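Local coordinates for putative reductase (Peptoclostridium difficile, PDB 5J6C), which probably reduces nitro compounds with bound flavin mononucleotide, as other members of the nitroreductase family do, and is functionally linked to the nitro antibiotic metronidazole, at residues Leu85-Cys88 against Gly94-Leu97; Tyr157-Leu162 against Tyr168-Ile173. All blocks are in the same frame, centred on the assembly; numbering follows the deposited sequence.

Contact 1: residues Leu85-Cys88 against Gly94-Leu97; sequences LSQC and GFFL
Leu-97 lies over the backbone of Leu-85 and Ser-86, where helix 79-86 of the nitroreductase alpha+beta fold ends and the chain loops back into the 3-10 turn 95-97. Its CG stands anti to the backbone N (chi1 -173°), which sends CD2 to 3.7 Å from Leu-85 CB, while its CB rests 3.9 Å from Ser-86 CB. The apolar patch continues beyond the two segments to Ile-173 and Ile-141 on the sheet. Ser-86 is the central residue: its CA makes a CA-H...O contact with Gly-94 O at 3.3 Å, bent to 126° at the hydrogen. That same carbonyl closes the 3-10 turn by accepting Leu-97 N, and Ser-86 OG turns back into its own helix, hydrogen-bonded to Ile-83 O. Phe-96, which follows in the turn, faces away from 85-88 and touches the flavin. Phe-95 turns the edge of its ring to Ser-86 O, with CD1 3.3 Å from that oxygen, and the amide of Gln-87 lies within 10° of parallel to that ring, with OE1 3.6 Å from CE1 of Phe-95. No direct hydrogen bond joins the segments; a water links them, giving its proton to Ser-86 O at 2.9 Å and accepting from Gly-94 N at 2.8 Å.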
loop_
_atom_site.group_PDB
_atom_site.type_symbol
_atom_site.label_atom_id
_atom_site.label_comp_id
_atom_site.label_asym_id
_atom_site.label_seq_id
_atom_site.Cartn_x
_atom_site.Cartn_y
_atom_site.Cartn_z
ATOM N N LEU A 85 8.150 -20.760 -8.292
ATOM C CA LEU A 85 7.535 -19.785 -7.399
ATOM C C LEU A 85 6.041 -20.031 -7.203
ATOM O O LEU A 85 5.491 -19.658 -6.163
ATOM C CB LEU A 85 7.789 -18.373 -7.930
ATOM C CG LEU A 85 9.253 -17.923 -7.793
ATOM C CD1 LEU A 85 9.484 -16.626 -8.529
ATOM C CD2 LEU A 85 9.674 -17.798 -6.306
ATOM N N SER A 86 5.365 -20.653 -8.174
ATOM C CA SER A 86 3.949 -20.969 -7.995
ATOM C C SER A 86 3.722 -22.003 -6.901
ATOM O O SER A 86 2.581 -22.174 -6.443
ATOM C CB SER A 86 3.351 -21.483 -9.302
ATOM O OG SER A 86 3.785 -22.808 -9.550
ATOM N N GLN A 87 4.777 -22.710 -6.494
ATOM C CA GLN A 87 4.723 -23.691 -5.416
ATOM C C GLN A 87 5.046 -23.100 -4.043
ATOM O O GLN A 87 5.219 -23.861 -3.086
ATOM C CB GLN A 87 5.693 -24.841 -5.714
ATOM C CG GLN A 87 5.149 -25.920 -6.635
ATOM C CD GLN A 87 4.034 -26.718 -5.988
ATOM O OE1 GLN A 87 2.860 -26.531 -6.311
ATOM N NE2 GLN A 87 4.393 -27.606 -5.057
ATOM N N CYS A 88 5.128 -21.769 -3.913
ATOM C CA CYS A 88 5.639 -21.189 -2.670
ATOM C C CYS A 88 4.691 -21.400 -1.498
ATOM O O CYS A 88 5.122 -21.344 -0.344
ATOM C CB CYS A 88 5.916 -19.694 -2.843
ATOM S SG CYS A 88 4.449 -18.676 -3.057
ATOM N N GLY A 94 -0.727 -19.102 -4.876
ATOM C CA GLY A 94 -0.015 -18.630 -6.051
ATOM C C GLY A 94 0.145 -19.667 -7.148
ATOM O O GLY A 94 1.019 -19.524 -8.008
ATOM N N PHE A 95 -0.693 -20.712 -7.133
ATOM C CA PHE A 95 -0.583 -21.762 -8.148
ATOM C C PHE A 95 -0.697 -21.190 -9.556
ATOM O O PHE A 95 -0.022 -21.660 -10.482
ATOM C CB PHE A 95 -1.654 -22.836 -7.942
ATOM C CG PHE A 95 -1.455 -23.692 -6.714
ATOM C CD1 PHE A 95 -0.188 -23.916 -6.185
ATOM C CD2 PHE A 95 -2.554 -24.271 -6.084
ATOM C CE1 PHE A 95 -0.014 -24.717 -5.047
ATOM C CE2 PHE A 95 -2.395 -25.072 -4.941
ATOM C CZ PHE A 95 -1.129 -25.295 -4.419
ATOM N N PHE A 96 -1.547 -20.176 -9.740
ATOM C CA PHE A 96 -1.740 -19.617 -11.079
ATOM C C PHE A 96 -0.472 -18.967 -11.614
ATOM O O PHE A 96 -0.371 -18.708 -12.821
ATOM C CB PHE A 96 -2.882 -18.599 -11.067
ATOM C CG PHE A 96 -2.671 -17.473 -10.089
ATOM C CD1 PHE A 96 -2.057 -16.289 -10.492
ATOM C CD2 PHE A 96 -3.072 -17.603 -8.769
ATOM C CE1 PHE A 96 -1.856 -15.246 -9.589
ATOM C CE2 PHE A 96 -2.871 -16.571 -7.851
ATOM C CZ PHE A 96 -2.265 -15.388 -8.263
ATOM N N LEU A 97 0.498 -18.685 -10.740
ATOM C CA LEU A 97 1.704 -18.009 -11.189
ATOM C C LEU A 97 2.431 -18.814 -12.261
ATOM O O LEU A 97 3.125 -18.235 -13.103
ATOM C CB LEU A 97 2.601 -17.740 -9.989
ATOM C CG LEU A 97 3.848 -16.899 -10.138
ATOM C CD1 LEU A 97 3.516 -15.527 -10.631
ATOM C CD2 LEU A 97 4.513 -16.832 -8.776
HETATM O O HOH W 1 0.993 -21.215 -4.185
#

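Contact 2: residues Tyr157-Leu162 against Tyr168-Ile173; sequences YIREEL and YSVECI
Ile-158 and Arg-159 reach from helix 157-162 to meet Val-170 and Ile-173 on strand 168-173, whose axis runs at 108° to that of the helix and comes within 8.8 Å of it. Ile-158 uses two branches. CG2 meets Val-170 CG2 at 4.1 Å; the other branch, extended at chi2 (165°), carries CD1 out to touch Ile-173 CD1 tip to tip at 3.9 Å; the same methyl also lies against Val-170 CG1. Val-170 thus places one methyl against each branch of Ile-158. Its CG2 also packs on Arg-159 CG at 3.9 Å, the two side chains lying alongside and running opposite ways.

The arginine runs straight through chi2 and then bends at chi3 (-86°). CD comes to 3.3 Å from Tyr-168 O, but NE, at 3.5 Å from that oxygen, makes no hydrogen bond with it. Its charged end turns back along its own helix, where NH2 forms a salt bridge with Asp-155 OD2. The other carboxylate oxygen of Asp-155 accepts Val-170 N, so this one aspartate holds the arginine and fastens the start of the strand to the helix.

Val-170 and Ile-173, three residues apart, both point toward the helix. Simple strand alternation would not do this; Glu-171 between them has helix-like phi and psi, consistent with a beta bulge. Ser-169 and Cys-172 point to the other face and meet helix 116-133. Tyr-168 also touches Phe-201 of the second subunit. A helix laid steeply across one face of an antiparallel sheet, with another helix behind it, is the layered alpha+beta construction of the nitroreductase fold.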
loop_
_atom_site.group_PDB
_atom_site.type_symbol
_atom_site.label_atom_id
_atom_site.label_comp_id
_atom_site.label_asym_id
_atom_site.label_seq_id
_atom_site.Cartn_x
_atom_site.Cartn_y
_atom_site.Cartn_z
ATOM N N TYR A 157 11.297 -20.282 1.474
ATOM C CA TYR A 157 11.280 -20.998 0.201
ATOM C C TYR A 157 11.672 -20.083 -0.963
ATOM O O TYR A 157 12.510 -20.446 -1.800
ATOM C CB TYR A 157 9.901 -21.606 -0.022
ATOM C CG TYR A 157 9.762 -22.301 -1.345
ATOM C CD1 TYR A 157 10.196 -23.607 -1.514
ATOM C CD2 TYR A 157 9.199 -21.646 -2.437
ATOM C CE1 TYR A 157 10.070 -24.250 -2.737
ATOM C CE2 TYR A 157 9.070 -22.280 -3.668
ATOM C CZ TYR A 157 9.504 -23.583 -3.812
ATOM O OH TYR A 157 9.381 -24.209 -5.039
ATOM N N ILE A 158 11.098 -18.876 -1.012
ATOM C CA ILE A 158 11.370 -17.973 -2.128
ATOM C C ILE A 158 12.811 -17.470 -2.082
ATOM O O ILE A 158 13.487 -17.400 -3.115
ATOM C CB ILE A 158 10.347 -16.818 -2.143
ATOM C CG1 ILE A 158 8.958 -17.387 -2.451
ATOM C CG2 ILE A 158 10.723 -15.776 -3.193
ATOM C CD1 ILE A 158 7.814 -16.443 -2.155
ATOM N N ARG A 159 13.313 -17.128 -0.891
ATOM C CA ARG A 159 14.694 -16.663 -0.802
ATOM C C ARG A 159 15.670 -17.725 -1.297
ATOM O O ARG A 159 16.676 -17.396 -1.933
ATOM C CB ARG A 159 15.037 -16.254 0.628
ATOM C CG ARG A 159 14.372 -14.974 1.101
ATOM C CD ARG A 159 14.987 -14.473 2.405
ATOM N NE ARG A 159 14.385 -15.071 3.601
ATOM C CZ ARG A 159 15.043 -15.825 4.485
ATOM N NH1 ARG A 159 16.339 -16.067 4.318
ATOM N NH2 ARG A 159 14.408 -16.335 5.546
ATOM N N GLU A 160 15.399 -19.004 -1.005
ATOM C CA GLU A 160 16.242 -20.067 -1.548
ATOM C C GLU A 160 16.113 -20.139 -3.063
ATOM O O GLU A 160 17.102 -20.356 -3.774
ATOM C CB GLU A 160 15.868 -21.409 -0.924
ATOM C CG GLU A 160 16.168 -21.505 0.558
ATOM C CD GLU A 160 17.660 -21.657 0.849
ATOM O OE1 GLU A 160 18.423 -22.012 -0.088
ATOM O OE2 GLU A 160 18.064 -21.429 2.019
ATOM N N GLU A 161 14.895 -19.958 -3.573
ATOM C CA GLU A 161 14.669 -20.085 -5.004
ATOM C C GLU A 161 15.339 -18.950 -5.766
ATOM O O GLU A 161 15.873 -19.159 -6.859
ATOM C CB GLU A 161 13.168 -20.121 -5.279
ATOM C CG GLU A 161 12.821 -20.251 -6.747
ATOM C CD GLU A 161 13.389 -21.523 -7.348
ATOM O OE1 GLU A 161 13.365 -22.570 -6.654
ATOM O OE2 GLU A 161 13.873 -21.458 -8.498
ATOM N N LEU A 162 15.343 -17.744 -5.197
ATOM C CA LEU A 162 15.880 -16.565 -5.868
ATOM C C LEU A 162 17.231 -16.118 -5.305
ATOM O O LEU A 162 17.729 -15.051 -5.684
ATOM C CB LEU A 162 14.862 -15.422 -5.791
ATOM C CG LEU A 162 13.511 -15.739 -6.437
ATOM C CD1 LEU A 162 12.627 -14.531 -6.332
ATOM C CD2 LEU A 162 13.694 -16.147 -7.904
ATOM N N TYR A 168 16.975 -9.861 4.014
ATOM C CA TYR A 168 15.760 -9.504 3.303
ATOM C C TYR A 168 14.612 -10.414 3.704
ATOM O O TYR A 168 14.800 -11.597 4.000
ATOM C CB TYR A 168 15.968 -9.599 1.792
ATOM C CG TYR A 168 17.015 -8.654 1.271
ATOM C CD1 TYR A 168 16.729 -7.307 1.097
ATOM C CD2 TYR A 168 18.296 -9.102 0.967
ATOM C CE1 TYR A 168 17.679 -6.438 0.630
ATOM C CE2 TYR A 168 19.254 -8.237 0.495
ATOM C CZ TYR A 168 18.936 -6.905 0.327
ATOM O OH TYR A 168 19.875 -6.031 -0.141
ATOM N N SER A 169 13.408 -9.849 3.681
ATOM C CA SER A 169 12.172 -10.594 3.833
ATOM C C SER A 169 11.314 -10.412 2.582
ATOM O O SER A 169 11.322 -9.344 1.965
ATOM C CB SER A 169 11.414 -10.121 5.078
ATOM O OG SER A 169 10.260 -10.908 5.281
ATOM N N VAL A 170 10.556 -11.449 2.219
ATOM C CA VAL A 170 9.705 -11.420 1.031
ATOM C C VAL A 170 8.301 -11.020 1.444
ATOM O O VAL A 170 7.689 -11.663 2.302
ATOM C CB VAL A 170 9.692 -12.771 0.295
ATOM C CG1 VAL A 170 8.874 -12.644 -0.995
ATOM C CG2 VAL A 170 11.105 -13.225 -0.014
ATOM N N GLU A 171 7.791 -9.949 0.839
ATOM C CA GLU A 171 6.468 -9.441 1.175
ATOM C C GLU A 171 5.384 -10.144 0.375
ATOM O O GLU A 171 4.425 -10.674 0.946
ATOM C CB GLU A 171 6.401 -7.926 0.930
ATOM C CG GLU A 171 4.984 -7.364 0.968
ATOM C CD GLU A 171 4.278 -7.633 2.289
ATOM O OE1 GLU A 171 3.054 -7.863 2.284
ATOM O OE2 GLU A 171 4.945 -7.623 3.339
ATOM N N CYS A 172 5.541 -10.190 -0.943
ATOM C CA CYS A 172 4.510 -10.703 -1.828
ATOM C C CYS A 172 5.109 -10.845 -3.217
ATOM O O CYS A 172 6.168 -10.278 -3.515
ATOM C CB CYS A 172 3.297 -9.762 -1.868
ATOM S SG CYS A 172 3.702 -8.110 -2.539
ATOM N N ILE A 173 4.429 -11.618 -4.054
ATOM C CA ILE A 173 4.706 -11.685 -5.485
ATOM C C ILE A 173 3.539 -11.043 -6.228
ATOM O O ILE A 173 2.372 -11.321 -5.920
ATOM C CB ILE A 173 4.903 -13.135 -5.954
ATOM C CG1 ILE A 173 5.812 -13.899 -4.988
ATOM C CG2 ILE A 173 5.480 -13.160 -7.371
ATOM C CD1 ILE A 173 6.211 -15.241 -5.506
#

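How the contacts relate
From the N terminus, contact 1 comes first: it closes the five-residue loop between 85-88, at the end of helix 79-86, and 94-97, which leads on to strand 102-109. Only later does contact 2 open, closing a second five-residue loop between helix 154-162 and strand 168-177. The two follow in series, neither enclosing nor crossing the other, yet their centres lie 12 Å apart and they touch. Tyr-157 CD2 sits 3.6 Å from Cys-88 CA, and Leu-85 CD2, 3.9 Å from Ile-158 CG2, joins helix 79-86 to helix 154-162. Leu-97, after helix 79-86, and Ile-158 both reach Ile-173, so the two loops meet over strand 168-177.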